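Local structure of pesticidal crystal protein Cry2Aa (Bacillus thuringiensis serovar kurstaki, 1I5P) at residues Thr236-His239 against Asp240-Phe244; Leu48-Ala51 against Pro52-Thr56; Ile80-Ser84 against Gly85-Leu89; Ser427-Pro430 against Leu431-Asn435. The protein kills dipteran and lepidopteran larvae by binding to their midgut epithelial cells and promoting colloid-osmotic lysis. One frame throughout, in Å; residues are numbered along the deposited sequence.

Contact 1. Residues Thr236-His239 against Asp240-Phe244; sequences TRLH and DMLEF
H239 and E243 meet one helical turn apart. CG of E243 lies over one face of the imidazole, 3.9 Å from the ring centroid and 21° off the ring normal. The carboxylate and ring planes are 38° apart. A water bridges the two polar ends. It sits at the ring edge, in plane, 2.7 Å from NE2 of H239, and donates to OE1 of E243. H239 has CG anti to its backbone N (chi1 174°), and this swings the ring along the helix beside E243.

A second water joins T236 to D240. It lies 2.5 Å from OG1 of T236 and donates to OD1 of D240 at 2.6 Å. The methyl CG2 of T236 packs against the backbone N of M241, 3.4 Å away. On another side of the helix, CD1 of L238 touches CG of L242 at 3.9 Å.

The backbone beneath is the first turn of helix 238-259, with R237 at the N-cap position. M241 N bonds to R237 O, L242 N to L238 O at 2.9 Å, and E243 N to H239 O.

Further out, H239 ND1 bonds to S278 O and E243 OE2 to H46 NE2. R237 NH1 reaches the carbonyls of Q284 and G281. Both nitrogens of the H239 ring and both carboxylate oxygens of E243 therefore have polar partners, which should restrict rotation of these two groups.

Contact 2. Residues Leu48-Ala51 against Pro52-Thr56; sequences LYVA and PVVGT
V54 N bonds to A51 O at 3.0 Å, with the donor above the carbonyl plane (38° out of it), and this closes the turn that leads from the loop into helix 53-65. Both V54 methyls lie close to that carbonyl oxygen. CG2 of V54 is 3.0 Å from A51 O and CG1 is 3.3 Å away. The same CG2 meets CG1 of V50 at 3.4 Å, which is tighter than usual for two methyl groups. The two valine side chains cross at about a right angle. CG1 of V50 is anti to the backbone N (chi1 172°), which brings it against V54. CG2 of V54 stands between its own backbone N and carbonyl carbon, and from there it faces both V50 and the A51 oxygen.

This is the entry to a helix of the N-terminal helical bundle of the toxin. P52 is the second residue of the turn that A51 opens, and its nitrogen has no hydrogen to give. Its oxygen receives weak bonds from G55 N and T56 N.

The methyl of A51 touches three neighbours in sequence. CD of P52 lies 4.0 Å from A51 CB, and CG1 of V53 is 4.1 Å from it. CG1 of V54 is a looser neighbour. Other helices surround the turn. V50 rests on Y247 of helix 238-259 and on W41 of helix 31-44. A51 touches D92 and I93 of helix 88-101, while K42 NZ bonds to V50 O.

Contact 3. Residues Ile80-Ser84 against Gly85-Leu89; sequences IIFPS and GSTNL
F82 O accepts a hydrogen bond from G85 N at 2.8 Å, and P83 O accepts one from S86 N at 3.0 Å. The two bonds overlap along the chain as successive turns. Both donors approach from above the carbonyl planes, 50° out for G85 and 63° out for S86.

S86 O has a different set of partners. A water donates to it at 2.6 Å. The same water donates to I81 O and accepts a weak bond from L89 N. It thus ties the last turn of helix 74-81 to the first turn of helix 88-101. F82 also meets this oxygen. Its CA makes a CH...O contact with S86 O at 3.3 Å, and the oxygen lies at the edge of the phenyl ring, in the ring plane.

The two segments form a tight turn linking helix 74-81 to helix 88-101 in the N-terminal helical bundle. G85 has a positive phi of 87°, backbone angles that call for glycine. T87 is at the N-cap position of the second helix but makes no capping bond with its side chain. S86 OG, anti to its backbone N, donates to OD1 of N88 at 2.7 Å.

Apolar packing flanks the turn, with CD1 of L89 lying 3.6 Å from CD of P83. The same CD1 also meets a backbone oxygen, I80 O, at 3.5 Å. The F82 ring meets W78 and touches M183 of helix 170-193.

Contact 4. Residues Ser427-Pro430 against Leu431-Asn435; sequences SGVP and LVIRN
I433 folds back over V429 and P430, and each of them meets a different atom of its chain. CD1 of I433 touches CG1 of V429 at 3.7 Å and CB of V429 at 3.8 Å. One bond nearer the backbone, CG1 of I433 lies 3.8 Å from CD of P430. The isoleucine runs obliquely to the valine and at about a right angle to the proline ring. Its CG1 is anti to the carbonyl carbon (chi1 -59°), and the nearly extended second torsion carries CD1 on to V429.

The proline ring is also met by backbone. CG of P430 packs 3.5 Å from V432 O. CB of V429 points toward the returning chain, and its CG1 branch makes the contact with the isoleucine tip. L431 turns the chain between the two halves. CB of L431 stays near P430 C, but its bond from CA leads away from the strand.

No hydrogen bond joins 427-430 to 431-435, and the contacts between side chains are apolar. Two N-H groups of the turn find partners outside it. I433 N bonds to Q286 OE1, and V432 N makes a weak bond to S452 OG.

This is the exit of strand 422-430, an outermost strand of a three-stranded antiparallel sheet in the middle domain, the beta prism of the toxin. Strand 462-469 pairs with it, through V465 and Y463. Helix 293-300 packs alongside, with F300 on V429 and F295 and L296 on I433. Helix 435-438 follows.

Along the chain the order is contact 2, contact 3, contact 1, contact 4. The first three belong to the helical bundle, and contact 4 to the middle domain. Contacts 2 and 3 have centres 14 Å apart and touch where V53 and T56 meet I80, I81 and L89, so helices 53-65, 74-81 and 88-101 pack together there. Contact 2 also reaches contact 1, where L48 packs on E243. Contact 1 starts the helix 238-259 and touches contact 4 through L238 and V429. That touch spans two domains. Contacts 3 and 4 lie on opposite sides of the chain's centre, their centres 44 Å apart. Packing contacts therefore connect the bundle's early helices to the middle domain.

Contact 1. Residues Thr236-His239 against Asp240-Phe244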
# COMPACT_ATOMS: atom_id res chain seq x y z
N THR A 236 -1.76 11.39 18.66
CA THR A 236 -3.11 10.88 18.77
C THR A 236 -3.14 9.39 19.06
O THR A 236 -2.10 8.72 19.05
CB THR A 236 -3.86 11.15 17.46
OG1 THR A 236 -5.25 10.86 17.62
CG2 THR A 236 -3.27 10.30 16.34
N ARG A 237 -4.32 8.86 19.32
CA ARG A 237 -4.45 7.44 19.59
C ARG A 237 -4.11 6.64 18.33
O ARG A 237 -4.14 7.18 17.22
CB ARG A 237 -5.87 7.12 20.05
CG ARG A 237 -6.29 7.87 21.30
CD ARG A 237 -7.22 7.00 22.12
NE ARG A 237 -8.41 7.70 22.58
CZ ARG A 237 -9.57 7.10 22.80
NH1 ARG A 237 -9.69 5.79 22.61
NH2 ARG A 237 -10.62 7.79 23.23
N LEU A 238 -3.77 5.37 18.51
CA LEU A 238 -3.40 4.51 17.38
C LEU A 238 -4.39 4.54 16.23
O LEU A 238 -4.01 4.75 15.07
CB LEU A 238 -3.22 3.06 17.85
CG LEU A 238 -2.65 2.12 16.79
CD1 LEU A 238 -1.30 2.65 16.32
CD2 LEU A 238 -2.50 0.71 17.35
N HIS A 239 -5.66 4.33 16.55
CA HIS A 239 -6.69 4.32 15.53
C HIS A 239 -6.60 5.55 14.62
O HIS A 239 -6.62 5.43 13.40
CB HIS A 239 -8.07 4.26 16.17
CG HIS A 239 -9.19 4.40 15.19
ND1 HIS A 239 -9.57 3.38 14.35
CD2 HIS A 239 -9.97 5.46 14.87
CE1 HIS A 239 -10.53 3.81 13.54
NE2 HIS A 239 -10.78 5.07 13.84
N ASP A 240 -6.48 6.73 15.23
CA ASP A 240 -6.40 7.97 14.47
C ASP A 240 -5.10 8.15 13.70
O ASP A 240 -5.09 8.70 12.61
CB ASP A 240 -6.63 9.16 15.40
CG ASP A 240 -8.07 9.26 15.86
OD1 ASP A 240 -8.31 9.71 17.01
OD2 ASP A 240 -8.97 8.90 15.07
N MET A 241 -4.00 7.67 14.26
CA MET A 241 -2.72 7.78 13.57
C MET A 241 -2.77 6.94 12.30
O MET A 241 -2.37 7.40 11.23
CB MET A 241 -1.58 7.30 14.47
CG MET A 241 -0.24 7.23 13.75
SD MET A 241 1.11 6.87 14.86
CE MET A 241 1.52 8.51 15.41
N LEU A 242 -3.26 5.71 12.41
CA LEU A 242 -3.35 4.83 11.25
C LEU A 242 -4.31 5.35 10.18
O LEU A 242 -4.02 5.26 8.99
CB LEU A 242 -3.77 3.42 11.70
CG LEU A 242 -2.81 2.75 12.68
CD1 LEU A 242 -3.24 1.30 12.93
CD2 LEU A 242 -1.39 2.79 12.11
N GLU A 243 -5.44 5.90 10.60
CA GLU A 243 -6.41 6.43 9.64
C GLU A 243 -5.86 7.65 8.92
O GLU A 243 -6.16 7.88 7.75
CB GLU A 243 -7.72 6.80 10.33
CG GLU A 243 -8.46 5.63 10.95
CD GLU A 243 -9.96 5.73 10.77
OE1 GLU A 243 -10.51 6.84 10.90
OE2 GLU A 243 -10.60 4.69 10.49
N PHE A 244 -5.09 8.46 9.63
CA PHE A 244 -4.50 9.64 9.01
C PHE A 244 -3.62 9.15 7.87
O PHE A 244 -3.63 9.71 6.78
CB PHE A 244 -3.65 10.42 10.02
CG PHE A 244 -2.96 11.62 9.43
CD1 PHE A 244 -3.66 12.78 9.15
CD2 PHE A 244 -1.60 11.57 9.12
CE1 PHE A 244 -3.03 13.89 8.59
CE2 PHE A 244 -0.95 12.67 8.56
CZ PHE A 244 -1.67 13.83 8.29
O HOH W 1 -7.10 10.34 19.26
O HOH W 2 -12.84 6.48 12.74

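Contact 2. Residues Leu48-Ala51 against Pro52-Thr56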
# COMPACT_ATOMS: atom_id res chain seq x y z
N LEU A 48 -12.88 6.27 5.18
CA LEU A 48 -12.35 7.21 6.18
C LEU A 48 -12.68 8.59 5.67
O LEU A 48 -11.88 9.50 5.80
CB LEU A 48 -10.84 7.05 6.29
CG LEU A 48 -10.30 5.87 7.10
CD1 LEU A 48 -10.77 4.55 6.49
CD2 LEU A 48 -8.79 5.98 7.12
N TYR A 49 -13.88 8.72 5.10
CA TYR A 49 -14.33 9.97 4.48
C TYR A 49 -13.54 10.05 3.18
O TYR A 49 -13.44 11.10 2.55
CB TYR A 49 -14.06 11.18 5.38
CG TYR A 49 -15.18 11.45 6.36
CD1 TYR A 49 -15.15 10.90 7.64
CD2 TYR A 49 -16.30 12.17 5.98
CE1 TYR A 49 -16.22 11.06 8.52
CE2 TYR A 49 -17.38 12.33 6.84
CZ TYR A 49 -17.34 11.78 8.10
OH TYR A 49 -18.43 11.92 8.94
N VAL A 50 -12.97 8.91 2.81
CA VAL A 50 -12.20 8.80 1.58
C VAL A 50 -13.18 8.74 0.41
O VAL A 50 -14.14 7.99 0.44
CB VAL A 50 -11.33 7.51 1.55
CG1 VAL A 50 -10.68 7.34 0.17
CG2 VAL A 50 -10.26 7.58 2.62
N ALA A 51 -12.93 9.57 -0.60
CA ALA A 51 -13.78 9.60 -1.79
C ALA A 51 -13.43 8.36 -2.61
O ALA A 51 -12.28 8.17 -2.99
CB ALA A 51 -13.50 10.86 -2.59
N PRO A 52 -14.43 7.50 -2.87
CA PRO A 52 -14.22 6.27 -3.65
C PRO A 52 -13.51 6.45 -4.99
O PRO A 52 -12.82 5.53 -5.44
CB PRO A 52 -15.64 5.73 -3.82
CG PRO A 52 -16.49 6.98 -3.74
CD PRO A 52 -15.86 7.67 -2.57
N VAL A 53 -13.67 7.60 -5.63
CA VAL A 53 -13.01 7.83 -6.91
C VAL A 53 -11.49 7.66 -6.82
O VAL A 53 -10.85 7.27 -7.80
CB VAL A 53 -13.32 9.25 -7.45
CG1 VAL A 53 -12.66 10.30 -6.57
CG2 VAL A 53 -12.84 9.37 -8.88
N VAL A 54 -10.91 7.93 -5.65
CA VAL A 54 -9.46 7.80 -5.52
C VAL A 54 -9.06 6.35 -5.76
O VAL A 54 -8.02 6.07 -6.35
CB VAL A 54 -8.95 8.27 -4.12
CG1 VAL A 54 -9.43 9.69 -3.84
CG2 VAL A 54 -9.42 7.32 -3.03
N GLY A 55 -9.91 5.43 -5.30
CA GLY A 55 -9.64 4.02 -5.49
C GLY A 55 -9.75 3.63 -6.95
O GLY A 55 -8.95 2.85 -7.45
N THR A 56 -10.75 4.19 -7.63
CA THR A 56 -10.94 3.90 -9.05
C THR A 56 -9.76 4.43 -9.86
O THR A 56 -9.21 3.72 -10.71
CB THR A 56 -12.23 4.56 -9.59
OG1 THR A 56 -13.35 4.11 -8.82
CG2 THR A 56 -12.45 4.16 -11.05

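Contact 3. Residues Ile80-Ser84 against Gly85-Leu89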
# COMPACT_ATOMS: atom_id res chain seq x y z
N ILE A 80 -12.90 9.79 -15.71
CA ILE A 80 -13.13 9.21 -14.39
C ILE A 80 -13.17 10.27 -13.30
O ILE A 80 -14.11 10.32 -12.49
CB ILE A 80 -12.02 8.20 -14.03
CG1 ILE A 80 -12.08 7.00 -14.97
CG2 ILE A 80 -12.15 7.77 -12.57
CD1 ILE A 80 -10.90 6.04 -14.82
N ILE A 81 -12.15 11.13 -13.28
CA ILE A 81 -12.03 12.17 -12.27
C ILE A 81 -12.96 13.37 -12.54
O ILE A 81 -13.30 14.11 -11.62
CB ILE A 81 -10.56 12.64 -12.14
CG1 ILE A 81 -10.37 13.42 -10.84
CG2 ILE A 81 -10.17 13.49 -13.34
CD1 ILE A 81 -10.76 12.63 -9.60
N PHE A 82 -13.36 13.55 -13.80
CA PHE A 82 -14.27 14.62 -14.20
C PHE A 82 -15.39 13.97 -15.01
O PHE A 82 -15.50 14.19 -16.22
CB PHE A 82 -13.57 15.67 -15.07
CG PHE A 82 -12.59 16.53 -14.33
CD1 PHE A 82 -11.24 16.54 -14.68
CD2 PHE A 82 -13.00 17.36 -13.29
CE1 PHE A 82 -10.33 17.36 -14.03
CE2 PHE A 82 -12.09 18.19 -12.62
CZ PHE A 82 -10.75 18.19 -13.00
N PRO A 83 -16.22 13.13 -14.37
CA PRO A 83 -17.32 12.46 -15.06
C PRO A 83 -18.22 13.40 -15.86
O PRO A 83 -18.98 14.20 -15.29
CB PRO A 83 -18.05 11.74 -13.94
CG PRO A 83 -17.73 12.59 -12.73
CD PRO A 83 -16.27 12.84 -12.93
N SER A 84 -18.13 13.28 -17.18
CA SER A 84 -18.89 14.09 -18.12
C SER A 84 -18.60 15.57 -17.95
O SER A 84 -19.45 16.41 -18.22
CB SER A 84 -20.39 13.82 -17.98
OG SER A 84 -20.69 12.52 -18.45
N GLY A 85 -17.39 15.87 -17.51
CA GLY A 85 -17.01 17.26 -17.33
C GLY A 85 -17.36 17.86 -15.99
O GLY A 85 -17.09 19.03 -15.75
N SER A 86 -17.96 17.06 -15.10
CA SER A 86 -18.34 17.56 -13.79
C SER A 86 -17.18 17.61 -12.81
O SER A 86 -16.34 16.72 -12.78
CB SER A 86 -19.45 16.69 -13.19
OG SER A 86 -19.77 17.14 -11.89
N THR A 87 -17.16 18.66 -11.99
CA THR A 87 -16.12 18.84 -10.98
C THR A 87 -16.58 18.36 -9.61
O THR A 87 -15.88 18.55 -8.62
CB THR A 87 -15.73 20.32 -10.83
OG1 THR A 87 -16.89 21.07 -10.44
CG2 THR A 87 -15.19 20.87 -12.14
N ASN A 88 -17.75 17.73 -9.55
CA ASN A 88 -18.29 17.28 -8.27
C ASN A 88 -17.43 16.29 -7.49
O ASN A 88 -17.38 16.36 -6.26
CB ASN A 88 -19.71 16.71 -8.46
CG ASN A 88 -19.71 15.28 -8.97
OD1 ASN A 88 -19.50 15.03 -10.15
ND2 ASN A 88 -19.95 14.33 -8.06
N LEU A 89 -16.76 15.36 -8.17
CA LEU A 89 -15.92 14.40 -7.45
C LEU A 89 -14.69 15.07 -6.84
O LEU A 89 -14.25 14.69 -5.75
CB LEU A 89 -15.50 13.25 -8.38
CG LEU A 89 -16.64 12.37 -8.91
CD1 LEU A 89 -16.07 11.21 -9.72
CD2 LEU A 89 -17.49 11.84 -7.76
O HOH W 3 -15.06 15.85 -10.64

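Contact 4. Residues Ser427-Pro430 against Leu431-Asn435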
# COMPACT_ATOMS: atom_id res chain seq x y z
N SER A 427 -1.53 -8.08 13.46
CA SER A 427 -0.62 -7.74 14.53
C SER A 427 -1.48 -7.23 15.67
O SER A 427 -2.67 -7.52 15.73
CB SER A 427 0.37 -6.66 14.08
OG SER A 427 1.42 -6.50 15.01
N GLY A 428 -0.88 -6.47 16.57
CA GLY A 428 -1.65 -5.95 17.69
C GLY A 428 -0.76 -5.29 18.72
O GLY A 428 0.47 -5.36 18.62
N VAL A 429 -1.38 -4.65 19.69
CA VAL A 429 -0.64 -3.98 20.75
C VAL A 429 -1.34 -4.21 22.09
O VAL A 429 -2.54 -4.48 22.13
CB VAL A 429 -0.53 -2.45 20.51
CG1 VAL A 429 0.22 -2.19 19.22
CG2 VAL A 429 -1.92 -1.83 20.45
N PRO A 430 -0.58 -4.13 23.19
CA PRO A 430 -1.18 -4.32 24.51
C PRO A 430 -1.79 -2.98 24.92
O PRO A 430 -1.62 -1.98 24.21
CB PRO A 430 0.01 -4.69 25.37
CG PRO A 430 1.08 -3.82 24.79
CD PRO A 430 0.89 -4.07 23.30
N LEU A 431 -2.48 -2.93 26.06
CA LEU A 431 -3.09 -1.68 26.50
C LEU A 431 -2.05 -0.56 26.55
O LEU A 431 -2.31 0.56 26.13
CB LEU A 431 -3.73 -1.85 27.89
CG LEU A 431 -4.41 -0.60 28.46
CD1 LEU A 431 -5.53 -0.15 27.54
CD2 LEU A 431 -4.95 -0.90 29.85
N VAL A 432 -0.86 -0.88 27.06
CA VAL A 432 0.21 0.11 27.16
C VAL A 432 1.52 -0.48 26.67
O VAL A 432 1.99 -1.50 27.19
CB VAL A 432 0.41 0.59 28.62
CG1 VAL A 432 1.46 1.69 28.66
CG2 VAL A 432 -0.91 1.10 29.19
N ILE A 433 2.12 0.16 25.67
CA ILE A 433 3.40 -0.28 25.14
C ILE A 433 4.47 0.47 25.92
O ILE A 433 4.42 1.69 26.02
CB ILE A 433 3.56 0.06 23.65
CG1 ILE A 433 2.44 -0.60 22.85
CG2 ILE A 433 4.94 -0.38 23.16
CD1 ILE A 433 2.36 -0.14 21.41
N ARG A 434 5.42 -0.26 26.49
CA ARG A 434 6.50 0.33 27.27
C ARG A 434 7.33 1.28 26.41
O ARG A 434 7.48 1.06 25.20
CB ARG A 434 7.40 -0.77 27.84
CG ARG A 434 6.64 -2.01 28.31
CD ARG A 434 7.52 -2.95 29.14
NE ARG A 434 8.56 -3.65 28.38
CZ ARG A 434 9.86 -3.58 28.67
NH1 ARG A 434 10.28 -2.84 29.69
NH2 ARG A 434 10.75 -4.28 27.97
N ASN A 435 7.86 2.34 27.01
CA ASN A 435 8.69 3.27 26.24
C ASN A 435 9.93 2.52 25.80
O ASN A 435 10.54 2.87 24.79
CB ASN A 435 9.09 4.48 27.08
CG ASN A 435 7.95 5.47 27.28
OD1 ASN A 435 7.07 5.61 26.44
ND2 ASN A 435 8.00 6.20 28.40